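Local coordinates for GST N-terminal domain-containing protein (Pseudomonas syringae pv. tomato, PDB 3IC8), which is of unknown function but has the two domains of a glutathione S-transferase and may bind glutathione, at residues G171-G176 and S209-R214; R162-L167 and Y205-V210; A238-L243 and A293-V298; V55-A60 and I232-N237; E246-P251 and T279-L284. All coordinates share one frame; numbering follows the deposited sequence.

In the fold
The five contacts fall into three places. Interactions 1 and 2 lie in the helical C-terminal GST domain, share S209 and V210 of helix 206-216, and touch through W211 CB and L167 CD1, 3.5 Å apart. About 35 Å from interaction 1, centre to centre, interaction 4 is the buried one, with no conventional hydrogen bond between its segments. It touches interaction 3, a surface contact of proline and histidine, through a probable H297 N to A60 O hydrogen bond, and both reach the same sheet. Interaction 5, partly buried, is nested within the chain loop closed by interaction 3. Charged groups take part in interactions 1, 2 and 5, whereas interactions 3 and 4 rely on carbon packing.

Interaction 1: G171-G176 and S209-R214; sequences GDFLFG and SVWLDR
W211 and L174 form the close-packed half of this contact. The L174 side chain lies across the indole, with CD2 4.0 Å above one face and displaced toward the rim; L174 CG also comes within 4.0 Å of W211 CZ2. At the edge of the same ring, in its plane, D172 O lies 3.4 Å from W211 CD1. A chi1 of 161° sends the W211 side chain off the helix on the far side from its amide nitrogen, and this carries the pyrrole edge to the loop; W211 NE1 is hydrogen-bonded to D182 OD1 of helix 180-193. The same carboxylate oxygen accepts L174 N, so one aspartate fixes both the loop backbone and the indole.

The looser half belongs to R214 and D172, both partly exposed. D172 OD1 and R214 NE form a salt bridge at 3.6 Å, but the oxygen lies over one face of the guanidinium, whose plane is turned 62° from the carboxylate. No N-H points at it, so the attraction is one of charge alone. R214 NH1 also approaches D172 O to 2.8 Å. A bend at chi3 (-85°) swings the guanidinium toward D172, while R214 CD packs 3.8 Å from F173 CZ.

D172 and F173 also pack on D225 and S224 of the second subunit. The contact joins the loop between helices 149-167 and 180-193 to helix 206-216, with L174 and W211 both resting on V185 of helix 180-193, L174 also touching L163, and W211 touching L167, of helix 149-167.

Interaction 2: R162-L167 and Y205-V210; sequences RLESQL and YPSVSV
E164 reaches the first turn of helix 206-216 and offers its carboxylate to the amides there. OE1 accepts weak bonds from two successive N-H groups: S207 N at 3.0 Å to E164 OE1, with a bent angle of 123°, and V208 N at 3.3 Å to E164 OE1. OE2 shares the S207 amide through a straighter but long and weak bond (158°) and takes another weak one from S207 OG, 3.4 Å from E164 OE2. All four bonds are weak, and they are spread over both carboxylate oxygens; a helix N-terminus would probably favour the negative charge. The E164 chain first runs away from its own amide nitrogen and then bends at chi2, which folds the carboxylate toward these donors; Y205, at the N-cap position, packs its CB 3.4 Å from E164 OE1.

Apolar contacts flank the polar group. L163 CD2 meets V208 CG1 at 3.6 Å, and L167 CB lies 3.6 Å from S207 CB.

The short axes pass 8.2 Å apart at 74°, so the C-terminal end of helix 149-167 crosses the start of helix 206-216, with L163 also touching L174 in the loop that follows helix 149-167.

Interaction 3: A238-L243 and A293-V298; sequences ATPAPL and AGVVHV
P240 stands edge-on over H297, pointing CB at the middle of one face, 3.6 Å from the centroid of the imidazole and only 14° off the ring normal. This is a CH-pi contact, confirmed by the height of CB, 3.5 Å above the ring plane. The pyrrolidine is nearly perpendicular to the imidazole, and it extends beyond CB so that P240 CG stands 4.0 Å from H297 ND1 and reaches on toward V295.

L243 approaches the imidazole obliquely from farther along the same segment. One of its methyls does the touching, with L243 CD2 3.8 Å from H297 NE2. A chi1 of -85° sets the H297 ring beside its own backbone N, and ND1 makes a weak bond to V296 O, 3.5 Å away. No hydrogen bond crosses between the two segments.

Hydrogen bonds to the neighbouring strand and the residue before it supply the rest of the order. The H297 backbone is bonded to A60 and, in strand 61-63, I62, while A241 N is held by D61 OD2, so the proline-rich chain is tied to the sheet beside the histidine. The touching chain directions differ by 42°. This is a short extended segment with polyproline II backbone angles, laid over the side chain of a strand, here strand 296-300, which continues the mixed sheet beyond strand 61-63 of the N-terminal GST domain.

Interaction 4: V55-A60 and I232-N237; sequences VLQIGA and IEIASN
A235 meets the chain at G59 with its CA and CB alike, and packing of carbon against backbone makes up most of this buried contact. The CA atoms of A60 and A235 are 4.3 Å apart, an approach that small residues permit. A60 CB lies 3.6 Å from A235 O, and I234 adds a branch: its CG2, anti to the backbone N, comes within 4.1 Å of G59 CA. Glycine suits the bend at 59, where phi is positive (62°).

The directional contact between the segments is the CA-H...O contact from A235 CA to G59 O, 3.4 Å long with 133° at the hydrogen. It has no conventional hydrogen bond beside it between the two segments.

Strand 55-58 belongs to the thioredoxin-like N-terminal domain of the GST fold, where it pairs antiparallel with strand 4-8. Helix 228-237, far later in the sequence, packs at the end of that strand, and L46 of helix 41-47 touches both Q57 and A235.

Conventional hydrogen bonding centres on Q57. Its extended side chain brings NE2 to G59 O at 3.0 Å, nearly straight (174°), with the acceptor in the amide plane and the donor in the carbonyl plane. Q57 NE2 also bonds to A231 O, just ahead of I232 in the same helix, and so ties strand to helix, while Q57 OE1 is taken by H7 NE2. With both ends of the amide engaged, its rotation is fixed, and Q57 NE2 lies 3.7 Å from A235 CB.

Interaction 5: E246-P251 and T279-L284; sequences ETFIDP and TGREEL
F248 packs its ring on the backbone of G280 and R281, in the connection between strands 272-279 and 284-290, which are antiparallel neighbours in the mixed sheet and make a beta hairpin. One ring face is covered: G280 C stands 3.9 Å above it near the rim, and R281 N lies over its centre. F248 CD2 is 3.4 Å from T279 O. A chi1 of 178° points the ring away from its own amide nitrogen and across to the hairpin.

R281 extends along the other segment from CG to NE. Its guanidinium, tilted 55° from the phenyl, presents one face to F248 CD1 and its edge to T247 O, with a weak bond of uncertain placement from NH1. E246 OE1 and R281 NH1 are modelled too close together, so a salt bridge between them is doubtful in its detail; the bond from R281 N to E246 OE1 shares that uncertainty. Water 1 donates to E246 OE2 and accepts from E282 N, linking the carboxylate to the turn.

The remaining direct contact, between D250 and T279, is positioned from farther out: R302 forms a salt bridge with D250 OD2 and a weak hydrogen bond with G280 O, and N252 N binds D250 OD1. Held in this way, D250 OD2 accepts T279 OG1 at 3.0 Å through its anti lone pair, the one facing away from OD1.

Interaction 1: G171-G176 and S209-R214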
# COMPACT_ATOMS: atom_id res chain seq x y z
N GLY A 171 -0.08 -13.57 12.80
CA GLY A 171 0.92 -12.88 13.58
C GLY A 171 1.67 -11.92 12.71
O GLY A 171 1.97 -12.23 11.60
N ASP A 172 1.95 -10.73 13.20
CA ASP A 172 2.63 -9.76 12.39
C ASP A 172 4.05 -10.14 12.00
O ASP A 172 4.47 -9.93 10.91
CB ASP A 172 2.57 -8.38 13.04
CG ASP A 172 1.27 -7.68 12.78
OD1 ASP A 172 0.78 -7.78 11.67
OD2 ASP A 172 0.73 -7.06 13.68
N PHE A 173 4.78 -10.69 12.95
CA PHE A 173 6.18 -10.97 12.83
C PHE A 173 6.50 -12.34 13.40
O PHE A 173 5.65 -12.99 13.94
CB PHE A 173 6.99 -9.90 13.51
CG PHE A 173 6.81 -8.56 12.92
CD1 PHE A 173 5.93 -7.69 13.45
CD2 PHE A 173 7.52 -8.18 11.83
CE1 PHE A 173 5.77 -6.48 12.92
CE2 PHE A 173 7.35 -6.97 11.31
CZ PHE A 173 6.47 -6.12 11.85
N LEU A 174 7.73 -12.77 13.23
CA LEU A 174 8.13 -14.12 13.58
C LEU A 174 8.03 -14.43 15.06
O LEU A 174 7.70 -15.51 15.44
CB LEU A 174 9.53 -14.43 13.07
CG LEU A 174 9.78 -14.40 11.57
CD1 LEU A 174 11.18 -14.61 11.31
CD2 LEU A 174 9.02 -15.41 10.89
N PHE A 175 8.32 -13.46 15.89
CA PHE A 175 8.27 -13.63 17.31
C PHE A 175 7.21 -12.78 17.94
O PHE A 175 7.35 -12.39 19.05
CB PHE A 175 9.60 -13.34 17.93
CG PHE A 175 10.57 -14.43 17.78
CD1 PHE A 175 11.41 -14.48 16.72
CD2 PHE A 175 10.66 -15.41 18.72
CE1 PHE A 175 12.28 -15.47 16.60
CE2 PHE A 175 11.54 -16.40 18.58
CZ PHE A 175 12.35 -16.42 17.52
N GLY A 176 6.14 -12.48 17.24
CA GLY A 176 5.17 -11.58 17.79
C GLY A 176 5.53 -10.18 17.41
O GLY A 176 5.10 -9.66 16.44
N SER A 209 4.59 -13.74 1.68
CA SER A 209 4.74 -12.59 0.82
C SER A 209 4.23 -11.31 1.48
O SER A 209 4.83 -10.28 1.36
CB SER A 209 4.05 -12.87 -0.51
OG SER A 209 4.56 -12.09 -1.55
N VAL A 210 3.12 -11.41 2.18
CA VAL A 210 2.58 -10.30 2.91
C VAL A 210 3.49 -9.87 4.04
O VAL A 210 3.72 -8.72 4.25
CB VAL A 210 1.23 -10.67 3.48
CG1 VAL A 210 0.79 -9.75 4.55
CG2 VAL A 210 0.25 -10.76 2.41
N TRP A 211 3.99 -10.84 4.77
CA TRP A 211 4.90 -10.62 5.86
C TRP A 211 6.18 -10.01 5.37
O TRP A 211 6.75 -9.16 6.01
CB TRP A 211 5.20 -11.92 6.61
CG TRP A 211 6.42 -11.86 7.43
CD1 TRP A 211 6.53 -11.37 8.66
CD2 TRP A 211 7.72 -12.31 7.07
NE1 TRP A 211 7.79 -11.47 9.11
CE2 TRP A 211 8.55 -12.05 8.14
CE3 TRP A 211 8.26 -12.90 5.94
CZ2 TRP A 211 9.87 -12.34 8.12
CZ3 TRP A 211 9.56 -13.18 5.93
CH2 TRP A 211 10.36 -12.91 7.00
N LEU A 212 6.64 -10.48 4.23
CA LEU A 212 7.87 -10.00 3.69
C LEU A 212 7.81 -8.52 3.34
O LEU A 212 8.73 -7.81 3.59
CB LEU A 212 8.31 -10.85 2.52
CG LEU A 212 9.51 -10.36 1.74
CD1 LEU A 212 10.72 -10.32 2.56
CD2 LEU A 212 9.73 -11.16 0.56
N ASP A 213 6.71 -8.09 2.76
CA ASP A 213 6.52 -6.70 2.41
C ASP A 213 6.47 -5.83 3.63
O ASP A 213 6.92 -4.72 3.62
CB ASP A 213 5.32 -6.50 1.53
CG ASP A 213 5.51 -7.06 0.17
OD1 ASP A 213 6.66 -7.22 -0.23
OD2 ASP A 213 4.53 -7.38 -0.50
N ARG A 214 5.92 -6.35 4.69
CA ARG A 214 5.91 -5.64 5.92
C ARG A 214 7.30 -5.41 6.48
O ARG A 214 7.61 -4.35 6.94
CB ARG A 214 5.10 -6.46 6.91
CG ARG A 214 4.48 -5.71 8.01
CD ARG A 214 3.92 -6.63 9.04
NE ARG A 214 2.60 -7.06 8.69
CZ ARG A 214 2.23 -8.31 8.48
NH1 ARG A 214 3.07 -9.31 8.60
NH2 ARG A 214 0.98 -8.55 8.14

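Interaction 2: R162-L167 and Y205-V210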
# COMPACT_ATOMS: atom_id res chain seq x y z
N ARG A 162 6.64 -24.34 6.26
CA ARG A 162 6.66 -24.15 7.68
C ARG A 162 6.41 -22.71 8.02
O ARG A 162 5.65 -22.42 8.89
CB ARG A 162 7.99 -24.63 8.23
CG ARG A 162 7.93 -25.89 9.03
CD ARG A 162 8.83 -26.99 8.53
NE ARG A 162 10.12 -27.01 9.17
CZ ARG A 162 10.84 -28.10 9.40
NH1 ARG A 162 10.41 -29.28 9.08
NH2 ARG A 162 12.00 -27.99 9.97
N LEU A 163 7.07 -21.81 7.32
CA LEU A 163 6.89 -20.40 7.50
C LEU A 163 5.51 -19.94 7.15
O LEU A 163 4.96 -19.14 7.83
CB LEU A 163 7.93 -19.62 6.73
CG LEU A 163 7.93 -18.11 6.88
CD1 LEU A 163 8.20 -17.69 8.25
CD2 LEU A 163 8.91 -17.53 5.96
N GLU A 164 4.95 -20.51 6.09
CA GLU A 164 3.58 -20.30 5.69
C GLU A 164 2.59 -20.79 6.71
O GLU A 164 1.66 -20.12 6.99
CB GLU A 164 3.32 -20.97 4.34
CG GLU A 164 1.91 -20.89 3.79
CD GLU A 164 1.45 -19.49 3.51
OE1 GLU A 164 2.28 -18.62 3.43
OE2 GLU A 164 0.25 -19.24 3.38
N SER A 165 2.84 -21.94 7.30
CA SER A 165 2.01 -22.42 8.38
C SER A 165 1.98 -21.51 9.60
O SER A 165 0.97 -21.33 10.18
CB SER A 165 2.49 -23.78 8.82
OG SER A 165 1.89 -24.79 8.09
N GLN A 166 3.10 -20.98 10.03
CA GLN A 166 3.11 -20.03 11.12
C GLN A 166 2.41 -18.69 10.86
O GLN A 166 1.74 -18.17 11.70
CB GLN A 166 4.53 -19.81 11.58
CG GLN A 166 4.68 -18.61 12.41
CD GLN A 166 5.91 -18.62 13.24
OE1 GLN A 166 6.27 -17.62 13.80
NE2 GLN A 166 6.58 -19.74 13.31
N LEU A 167 2.62 -18.13 9.68
CA LEU A 167 2.06 -16.85 9.30
C LEU A 167 0.57 -16.83 9.05
O LEU A 167 -0.08 -15.84 9.22
CB LEU A 167 2.84 -16.23 8.16
CG LEU A 167 4.25 -15.82 8.52
CD1 LEU A 167 5.02 -15.37 7.36
CD2 LEU A 167 4.24 -14.78 9.53
N TYR A 205 3.80 -18.83 -1.45
CA TYR A 205 3.27 -18.86 -0.13
C TYR A 205 2.81 -17.49 0.21
O TYR A 205 3.59 -16.63 0.47
CB TYR A 205 4.35 -19.31 0.81
CG TYR A 205 5.12 -20.45 0.26
CD1 TYR A 205 6.10 -20.26 -0.65
CD2 TYR A 205 4.83 -21.73 0.64
CE1 TYR A 205 6.78 -21.28 -1.17
CE2 TYR A 205 5.50 -22.76 0.13
CZ TYR A 205 6.49 -22.53 -0.77
OH TYR A 205 7.19 -23.56 -1.29
N PRO A 206 1.52 -17.30 0.20
CA PRO A 206 0.92 -15.99 0.29
C PRO A 206 1.16 -15.28 1.57
O PRO A 206 1.38 -14.10 1.53
CB PRO A 206 -0.54 -16.30 0.14
CG PRO A 206 -0.54 -17.47 -0.68
CD PRO A 206 0.53 -18.29 -0.18
N SER A 207 1.10 -15.98 2.68
CA SER A 207 1.31 -15.42 3.99
C SER A 207 2.69 -14.89 4.14
O SER A 207 2.89 -13.91 4.78
CB SER A 207 1.09 -16.47 5.04
OG SER A 207 -0.25 -16.59 5.37
N VAL A 208 3.64 -15.57 3.57
CA VAL A 208 5.01 -15.15 3.57
C VAL A 208 5.23 -13.86 2.82
O VAL A 208 5.96 -13.00 3.24
CB VAL A 208 5.85 -16.23 2.99
CG1 VAL A 208 7.28 -15.92 3.17
CG2 VAL A 208 5.54 -17.49 3.65
N SER A 209 4.59 -13.74 1.68
CA SER A 209 4.74 -12.59 0.82
C SER A 209 4.23 -11.31 1.48
O SER A 209 4.83 -10.28 1.36
CB SER A 209 4.05 -12.87 -0.51
OG SER A 209 4.56 -12.09 -1.55
N VAL A 210 3.12 -11.41 2.18
CA VAL A 210 2.58 -10.30 2.91
C VAL A 210 3.49 -9.87 4.04
O VAL A 210 3.72 -8.72 4.25
CB VAL A 210 1.23 -10.67 3.48
CG1 VAL A 210 0.79 -9.75 4.55
CG2 VAL A 210 0.25 -10.76 2.41

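Interaction 3: A238-L243 and A293-V298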
# COMPACT_ATOMS: atom_id res chain seq x y z
N ALA A 238 38.18 11.94 16.65
CA ALA A 238 37.49 11.30 17.73
C ALA A 238 38.41 10.48 18.60
O ALA A 238 39.52 10.20 18.23
CB ALA A 238 36.41 10.45 17.19
N THR A 239 37.93 10.09 19.77
CA THR A 239 38.63 9.14 20.59
C THR A 239 37.72 7.99 20.97
O THR A 239 36.54 8.16 21.18
CB THR A 239 39.33 9.77 21.83
OG1 THR A 239 38.44 9.80 22.93
CG2 THR A 239 39.78 11.15 21.55
N PRO A 240 38.28 6.81 21.05
CA PRO A 240 37.50 5.60 21.22
C PRO A 240 36.76 5.58 22.52
O PRO A 240 37.23 6.05 23.51
CB PRO A 240 38.56 4.53 21.24
CG PRO A 240 39.65 5.06 20.54
CD PRO A 240 39.68 6.49 20.79
N ALA A 241 35.59 4.99 22.48
CA ALA A 241 34.70 4.96 23.60
C ALA A 241 35.27 4.15 24.73
O ALA A 241 36.11 3.31 24.54
CB ALA A 241 33.40 4.41 23.20
N PRO A 242 34.81 4.44 25.92
CA PRO A 242 35.28 3.73 27.08
C PRO A 242 34.87 2.29 26.94
O PRO A 242 33.81 2.04 26.42
CB PRO A 242 34.52 4.39 28.22
CG PRO A 242 33.38 5.01 27.61
CD PRO A 242 33.81 5.45 26.28
N LEU A 243 35.70 1.38 27.39
CA LEU A 243 35.45 -0.03 27.31
C LEU A 243 34.35 -0.46 28.24
O LEU A 243 34.10 0.16 29.22
CB LEU A 243 36.70 -0.79 27.69
CG LEU A 243 38.00 -0.42 27.03
CD1 LEU A 243 39.05 -1.30 27.50
CD2 LEU A 243 37.87 -0.55 25.59
N ALA A 293 44.32 7.31 10.17
CA ALA A 293 43.18 7.39 11.08
C ALA A 293 43.50 7.53 12.55
O ALA A 293 42.63 7.81 13.33
CB ALA A 293 42.26 6.25 10.86
N GLY A 294 44.73 7.32 12.95
CA GLY A 294 45.06 7.47 14.33
C GLY A 294 44.73 6.26 15.13
O GLY A 294 44.70 5.18 14.61
N VAL A 295 44.51 6.45 16.41
CA VAL A 295 44.20 5.35 17.28
C VAL A 295 42.76 4.96 17.13
O VAL A 295 41.89 5.80 17.14
CB VAL A 295 44.45 5.71 18.71
CG1 VAL A 295 44.01 4.60 19.57
CG2 VAL A 295 45.87 6.00 18.92
N VAL A 296 42.53 3.67 16.99
CA VAL A 296 41.23 3.15 16.70
C VAL A 296 40.94 1.87 17.47
O VAL A 296 41.82 1.09 17.73
CB VAL A 296 41.16 2.90 15.23
CG1 VAL A 296 40.71 1.56 14.95
CG2 VAL A 296 40.33 3.91 14.57
N HIS A 297 39.69 1.67 17.82
CA HIS A 297 39.27 0.45 18.46
C HIS A 297 38.40 -0.31 17.48
O HIS A 297 37.49 0.24 16.94
CB HIS A 297 38.42 0.76 19.67
CG HIS A 297 39.18 1.01 20.92
ND1 HIS A 297 40.54 1.20 20.94
CD2 HIS A 297 38.77 1.12 22.20
CE1 HIS A 297 40.93 1.41 22.18
NE2 HIS A 297 39.88 1.35 22.96
N VAL A 298 38.70 -1.58 17.28
CA VAL A 298 37.96 -2.44 16.38
C VAL A 298 37.27 -3.57 17.12
O VAL A 298 37.87 -4.26 17.88
CB VAL A 298 38.87 -2.98 15.32
CG1 VAL A 298 38.10 -3.70 14.27
CG2 VAL A 298 39.60 -1.89 14.71

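Interaction 4: V55-A60 and I232-N237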
# COMPACT_ATOMS: atom_id res chain seq x y z
N VAL A 55 30.06 -2.29 7.26
CA VAL A 55 30.80 -2.02 8.47
C VAL A 55 30.28 -0.78 9.14
O VAL A 55 29.95 0.17 8.50
CB VAL A 55 32.27 -1.92 8.17
CG1 VAL A 55 32.98 -1.14 9.19
CG2 VAL A 55 32.86 -3.26 8.07
N LEU A 56 30.21 -0.80 10.45
CA LEU A 56 29.67 0.32 11.20
C LEU A 56 30.73 1.15 11.92
O LEU A 56 31.48 0.66 12.71
CB LEU A 56 28.67 -0.20 12.20
CG LEU A 56 27.52 0.66 12.70
CD1 LEU A 56 27.41 0.56 14.16
CD2 LEU A 56 27.63 2.06 12.29
N GLN A 57 30.76 2.44 11.63
CA GLN A 57 31.67 3.33 12.30
C GLN A 57 30.96 4.34 13.15
O GLN A 57 30.08 5.02 12.70
CB GLN A 57 32.54 4.06 11.29
CG GLN A 57 33.36 5.15 11.87
CD GLN A 57 34.16 5.92 10.86
OE1 GLN A 57 33.91 5.84 9.69
NE2 GLN A 57 35.13 6.65 11.32
N ILE A 58 31.37 4.42 14.40
CA ILE A 58 31.04 5.52 15.26
C ILE A 58 32.31 6.08 15.85
O ILE A 58 32.90 5.50 16.72
CB ILE A 58 30.13 5.03 16.35
CG1 ILE A 58 28.89 4.47 15.72
CG2 ILE A 58 29.76 6.12 17.22
CD1 ILE A 58 28.16 3.58 16.55
N GLY A 59 32.73 7.23 15.36
CA GLY A 59 33.98 7.82 15.76
C GLY A 59 35.20 7.00 15.44
O GLY A 59 35.47 6.70 14.32
N ALA A 60 35.92 6.65 16.47
CA ALA A 60 37.09 5.82 16.36
C ALA A 60 36.78 4.40 16.78
O ALA A 60 37.66 3.67 17.10
CB ALA A 60 38.21 6.39 17.16
N ILE A 232 37.65 8.95 7.66
CA ILE A 232 38.90 8.78 8.33
C ILE A 232 39.17 9.94 9.27
O ILE A 232 39.60 9.75 10.37
CB ILE A 232 40.02 8.67 7.34
CG1 ILE A 232 39.93 7.35 6.63
CG2 ILE A 232 41.31 8.73 8.03
CD1 ILE A 232 40.82 7.23 5.50
N GLU A 233 38.88 11.15 8.84
CA GLU A 233 39.13 12.29 9.69
C GLU A 233 38.32 12.23 10.94
O GLU A 233 38.77 12.60 12.00
CB GLU A 233 38.87 13.60 8.98
CG GLU A 233 39.78 13.88 7.84
CD GLU A 233 41.24 13.96 8.21
OE1 GLU A 233 41.60 14.79 9.04
OE2 GLU A 233 42.03 13.21 7.64
N ILE A 234 37.10 11.75 10.83
CA ILE A 234 36.23 11.71 11.96
C ILE A 234 36.82 10.80 12.98
O ILE A 234 36.76 11.07 14.15
CB ILE A 234 34.84 11.25 11.59
CG1 ILE A 234 34.03 12.43 11.11
CG2 ILE A 234 34.17 10.60 12.77
CD1 ILE A 234 32.98 12.06 10.18
N ALA A 235 37.40 9.71 12.54
CA ALA A 235 38.04 8.78 13.43
C ALA A 235 39.22 9.41 14.10
O ALA A 235 39.44 9.21 15.25
CB ALA A 235 38.46 7.58 12.70
N SER A 236 40.01 10.13 13.35
CA SER A 236 41.22 10.74 13.85
C SER A 236 40.98 11.78 14.93
O SER A 236 41.66 11.82 15.92
CB SER A 236 41.94 11.41 12.70
OG SER A 236 43.32 11.33 12.86
N ASN A 237 40.02 12.65 14.67
CA ASN A 237 39.53 13.63 15.61
C ASN A 237 38.83 13.08 16.82
O ASN A 237 38.85 13.67 17.86
CB ASN A 237 38.70 14.69 14.93
CG ASN A 237 39.49 15.49 13.97
OD1 ASN A 237 40.68 15.61 14.11
ND2 ASN A 237 38.84 16.00 12.97

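Interaction 5: E246-P251 and T279-L284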
# COMPACT_ATOMS: atom_id res chain seq x y z
N GLU A 246 32.18 -4.91 31.93
CA GLU A 246 31.91 -6.30 32.18
C GLU A 246 33.16 -7.05 32.58
O GLU A 246 34.23 -6.75 32.11
CB GLU A 246 31.28 -6.92 30.95
CG GLU A 246 31.68 -8.32 30.68
CD GLU A 246 30.96 -8.90 29.50
OE1 GLU A 246 30.86 -10.13 29.43
OE2 GLU A 246 30.48 -8.15 28.66
N THR A 247 33.02 -8.02 33.47
CA THR A 247 34.14 -8.81 33.92
C THR A 247 34.00 -10.19 33.36
O THR A 247 32.97 -10.81 33.48
CB THR A 247 34.15 -8.91 35.43
OG1 THR A 247 32.87 -9.33 35.87
CG2 THR A 247 34.43 -7.58 36.04
N PHE A 248 35.04 -10.66 32.71
CA PHE A 248 34.95 -11.92 32.02
C PHE A 248 36.31 -12.54 32.03
O PHE A 248 37.29 -11.85 31.93
CB PHE A 248 34.52 -11.61 30.59
CG PHE A 248 34.43 -12.79 29.70
CD1 PHE A 248 33.44 -13.71 29.85
CD2 PHE A 248 35.30 -12.95 28.67
CE1 PHE A 248 33.36 -14.76 29.01
CE2 PHE A 248 35.21 -13.99 27.85
CZ PHE A 248 34.25 -14.89 28.01
N ILE A 249 36.36 -13.86 32.12
CA ILE A 249 37.61 -14.54 31.98
C ILE A 249 37.60 -15.25 30.68
O ILE A 249 36.76 -16.06 30.43
CB ILE A 249 37.81 -15.61 33.06
CG1 ILE A 249 37.51 -15.06 34.44
CG2 ILE A 249 39.22 -16.13 33.02
CD1 ILE A 249 36.65 -15.98 35.27
N ASP A 250 38.56 -14.97 29.85
CA ASP A 250 38.60 -15.58 28.57
C ASP A 250 38.79 -17.07 28.66
O ASP A 250 39.54 -17.56 29.48
CB ASP A 250 39.69 -14.96 27.74
CG ASP A 250 39.65 -15.40 26.34
OD1 ASP A 250 40.05 -16.52 26.06
OD2 ASP A 250 39.18 -14.64 25.51
N PRO A 251 38.11 -17.78 27.80
CA PRO A 251 38.21 -19.22 27.70
C PRO A 251 39.59 -19.67 27.30
O PRO A 251 40.03 -20.72 27.69
CB PRO A 251 37.22 -19.55 26.60
CG PRO A 251 36.27 -18.52 26.66
CD PRO A 251 36.96 -17.29 27.06
N THR A 279 37.89 -8.43 26.30
CA THR A 279 37.34 -9.70 25.92
C THR A 279 36.09 -9.89 26.73
O THR A 279 36.08 -9.69 27.91
CB THR A 279 38.33 -10.84 26.15
OG1 THR A 279 37.73 -12.06 25.76
CG2 THR A 279 38.66 -10.96 27.57
N GLY A 280 35.01 -10.24 26.07
CA GLY A 280 33.70 -10.25 26.66
C GLY A 280 32.84 -11.34 26.09
O GLY A 280 33.27 -12.04 25.23
N ARG A 281 31.65 -11.48 26.62
CA ARG A 281 30.72 -12.50 26.20
C ARG A 281 30.28 -12.35 24.75
O ARG A 281 30.18 -13.30 24.02
CB ARG A 281 29.49 -12.43 27.08
CG ARG A 281 29.64 -13.06 28.40
CD ARG A 281 28.62 -12.50 29.36
NE ARG A 281 28.88 -12.86 30.75
CZ ARG A 281 29.87 -12.39 31.49
NH1 ARG A 281 30.72 -11.51 30.99
NH2 ARG A 281 30.00 -12.78 32.73
N GLU A 282 30.01 -11.12 24.37
CA GLU A 282 29.63 -10.79 23.04
C GLU A 282 30.73 -10.15 22.23
O GLU A 282 30.57 -9.98 21.05
CB GLU A 282 28.47 -9.83 23.11
CG GLU A 282 27.25 -10.41 23.72
CD GLU A 282 26.53 -11.39 22.81
OE1 GLU A 282 26.67 -11.31 21.61
OE2 GLU A 282 25.80 -12.24 23.32
N GLU A 283 31.83 -9.77 22.85
CA GLU A 283 32.75 -8.88 22.18
C GLU A 283 34.24 -9.03 22.43
O GLU A 283 34.67 -9.33 23.50
CB GLU A 283 32.36 -7.46 22.54
CG GLU A 283 32.67 -6.44 21.52
CD GLU A 283 32.19 -5.09 21.93
OE1 GLU A 283 31.92 -4.87 23.10
OE2 GLU A 283 32.08 -4.24 21.07
N LEU A 284 35.02 -8.76 21.41
CA LEU A 284 36.43 -8.55 21.54
C LEU A 284 36.81 -7.20 20.98
O LEU A 284 36.39 -6.85 19.91
CB LEU A 284 37.20 -9.63 20.81
CG LEU A 284 36.88 -11.07 21.11
CD1 LEU A 284 37.08 -11.86 19.91
CD2 LEU A 284 37.75 -11.53 22.15
O HOH W 1 30.81 -8.21 25.43